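Local coordinates for flagellar basal body rod modification protein (Helicobacter pylori 26695, PDB 4ZZF) that is probably required for assembly of the flagellar hook, where it may act as a scaffolding (hook-capping) protein, at residues Ile90-Asn95 with Leu104-Gly109. Sequence-based numbering, arbitrary orientation.
Sequences IKAEYN and LQTRIG
The Y94 side chain reaches across to the neighbouring strand and lies against L104. CG stands between the backbone N and the carbonyl carbon (chi1 69°), which swings the ring over that strand. From CB outward, CD1 passes 3.8 Å from the L104 carbonyl O, CE1 lies 3.7 Å from L104 CB, CZ meets both CB and CD1 of L104, and the hydroxyl OH packs against L104 CD1. L104 CB thus sits over one ring face, offset toward the rim, in a CH-pi contact. At the tip, Y94 OH donates to a water 2.7 Å away, which in turn donates to Q105 O, so the phenol is tied to the strand it crosses; F31 meets the same ring edge-to-face.

A92 CB packs on T106 CG2 on this face, which strand 25-31 covers, while T106 OG1 bonds to F30 O. Across the opposite face, E93 and Q105 run side by side in extended form, and Q105 NE2 donates to E93 OE2 at 3.2 Å. The amide arrives on the anti side of the carboxylate, the two planes 56° apart. R107 extends to a salt bridge with E11 through NH2.

Paired backbone bonds join A92 to T106 and Y94 to L104, although L104 N to Y94 O is weak. Beyond the last strand pair, I108 N still reaches I90 O at 3.2 Å, and the CD1 methyls of both isoleucines touch near F27. This register makes 86-94 and 104-107 a beta hairpin with a long connection within the antiparallel sheet of the FlgD Ig-like domain, where strand 86-94 is also paired with strand 43-47.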
loop_
_atom_site.group_PDB
_atom_site.type_symbol
_atom_site.label_atom_id
_atom_site.label_comp_id
_atom_site.label_asym_id
_atom_site.label_seq_id
_atom_site.Cartn_x
_atom_site.Cartn_y
_atom_site.Cartn_z
ATOM N N ILE A 90 -12.643 23.476 16.453
ATOM C CA ILE A 90 -12.751 22.515 17.539
ATOM C C ILE A 90 -11.472 21.685 17.640
ATOM O O ILE A 90 -11.023 21.094 16.645
ATOM C CB ILE A 90 -13.963 21.591 17.351
ATOM C CG1 ILE A 90 -15.245 22.427 17.261
ATOM C CG2 ILE A 90 -14.049 20.601 18.499
ATOM C CD1 ILE A 90 -16.496 21.616 17.041
ATOM N N LYS A 91 -10.869 21.697 18.831
ATOM C CA LYS A 91 -9.632 20.977 19.137
ATOM C C LYS A 91 -9.814 20.213 20.436
ATOM O O LYS A 91 -10.809 20.400 21.139
ATOM C CB LYS A 91 -8.439 21.915 19.293
ATOM C CG LYS A 91 -8.340 22.996 18.262
ATOM C CD LYS A 91 -7.017 23.740 18.369
ATOM C CE LYS A 91 -6.821 24.377 19.729
ATOM N NZ LYS A 91 -5.718 25.393 19.642
ATOM N N ALA A 92 -8.841 19.374 20.772
ATOM C CA ALA A 92 -8.884 18.643 22.026
ATOM C C ALA A 92 -7.478 18.360 22.535
ATOM O O ALA A 92 -6.519 18.299 21.768
ATOM C CB ALA A 92 -9.664 17.337 21.871
ATOM N N GLU A 93 -7.377 18.179 23.841
ATOM C CA GLU A 93 -6.133 17.795 24.481
ATOM C C GLU A 93 -6.434 16.622 25.376
ATOM O O GLU A 93 -7.469 16.613 26.036
ATOM C CB GLU A 93 -5.552 18.952 25.285
ATOM C CG GLU A 93 -4.961 20.043 24.421
ATOM C CD GLU A 93 -4.053 20.946 25.214
ATOM O OE1 GLU A 93 -4.489 21.391 26.303
ATOM O OE2 GLU A 93 -2.898 21.173 24.775
ATOM N N TYR A 94 -5.533 15.643 25.416
ATOM C CA TYR A 94 -5.753 14.465 26.246
ATOM C C TYR A 94 -4.431 13.736 26.483
ATOM O O TYR A 94 -3.463 13.943 25.741
ATOM C CB TYR A 94 -6.782 13.535 25.597
ATOM C CG TYR A 94 -6.268 12.876 24.335
ATOM C CD1 TYR A 94 -6.038 13.619 23.180
ATOM C CD2 TYR A 94 -5.996 11.516 24.299
ATOM C CE1 TYR A 94 -5.555 13.023 22.024
ATOM C CE2 TYR A 94 -5.519 10.911 23.141
ATOM C CZ TYR A 94 -5.294 11.667 22.014
ATOM O OH TYR A 94 -4.804 11.072 20.868
ATOM N N ASN A 95 -4.397 12.932 27.548
ATOM C CA ASN A 95 -3.237 12.115 27.910
ATOM C C ASN A 95 -1.974 12.922 28.135
ATOM O O ASN A 95 -1.034 12.827 27.369
ATOM C CB ASN A 95 -2.992 11.049 26.839
ATOM C CG ASN A 95 -4.097 10.017 26.799
ATOM O OD1 ASN A 95 -5.106 10.172 27.482
ATOM N ND2 ASN A 95 -3.918 8.963 26.011
ATOM N N LEU A 104 -1.222 15.115 24.343
ATOM C CA LEU A 104 -1.487 14.804 22.939
ATOM C C LEU A 104 -2.564 15.752 22.409
ATOM O O LEU A 104 -3.380 16.271 23.172
ATOM C CB LEU A 104 -1.947 13.369 22.762
ATOM C CG LEU A 104 -0.986 12.252 23.181
ATOM C CD1 LEU A 104 -1.598 10.876 22.856
ATOM C CD2 LEU A 104 0.359 12.438 22.480
ATOM N N GLN A 105 -2.573 15.980 21.104
ATOM C CA GLN A 105 -3.588 16.848 20.523
ATOM C C GLN A 105 -4.355 16.180 19.410
ATOM O O GLN A 105 -3.850 15.284 18.739
ATOM C CB GLN A 105 -2.951 18.119 19.991
ATOM C CG GLN A 105 -2.062 18.775 21.018
ATOM C CD GLN A 105 -1.868 20.234 20.738
ATOM O OE1 GLN A 105 -1.341 20.612 19.688
ATOM N NE2 GLN A 105 -2.315 21.077 21.664
ATOM N N THR A 106 -5.585 16.634 19.218
ATOM C CA THR A 106 -6.331 16.307 18.018
ATOM C C THR A 106 -7.301 17.443 17.714
ATOM O O THR A 106 -7.353 18.437 18.439
ATOM C CB THR A 106 -7.078 14.961 18.155
ATOM O OG1 THR A 106 -7.573 14.561 16.869
ATOM C CG2 THR A 106 -8.221 15.069 19.146
ATOM N N ARG A 107 -8.043 17.311 16.623
ATOM C CA ARG A 107 -8.854 18.412 16.120
ATOM C C ARG A 107 -9.750 17.852 15.052
ATOM O O ARG A 107 -9.481 16.769 14.514
ATOM C CB ARG A 107 -7.986 19.532 15.531
ATOM C CG ARG A 107 -7.120 19.041 14.367
ATOM C CD ARG A 107 -6.682 20.171 13.455
ATOM N NE ARG A 107 -5.761 19.735 12.404
ATOM C CZ ARG A 107 -6.082 19.615 11.116
ATOM N NH1 ARG A 107 -7.316 19.883 10.704
ATOM N NH2 ARG A 107 -5.169 19.221 10.237
ATOM N N ILE A 108 -10.814 18.583 14.753
ATOM C CA ILE A 108 -11.653 18.279 13.608
ATOM C C ILE A 108 -10.833 18.276 12.312
ATOM O O ILE A 108 -9.974 19.136 12.112
ATOM C CB ILE A 108 -12.795 19.303 13.498
ATOM C CG1 ILE A 108 -13.880 18.975 14.517
ATOM C CG2 ILE A 108 -13.408 19.319 12.097
ATOM C CD1 ILE A 108 -15.158 19.751 14.272
ATOM N N GLY A 109 -11.093 17.323 11.422
ATOM C CA GLY A 109 -10.459 17.352 10.108
ATOM C C GLY A 109 -9.134 16.610 10.018
ATOM O O GLY A 109 -8.319 16.879 9.137
HETATM O O HOH W 1 -3.477 12.648 19.113
#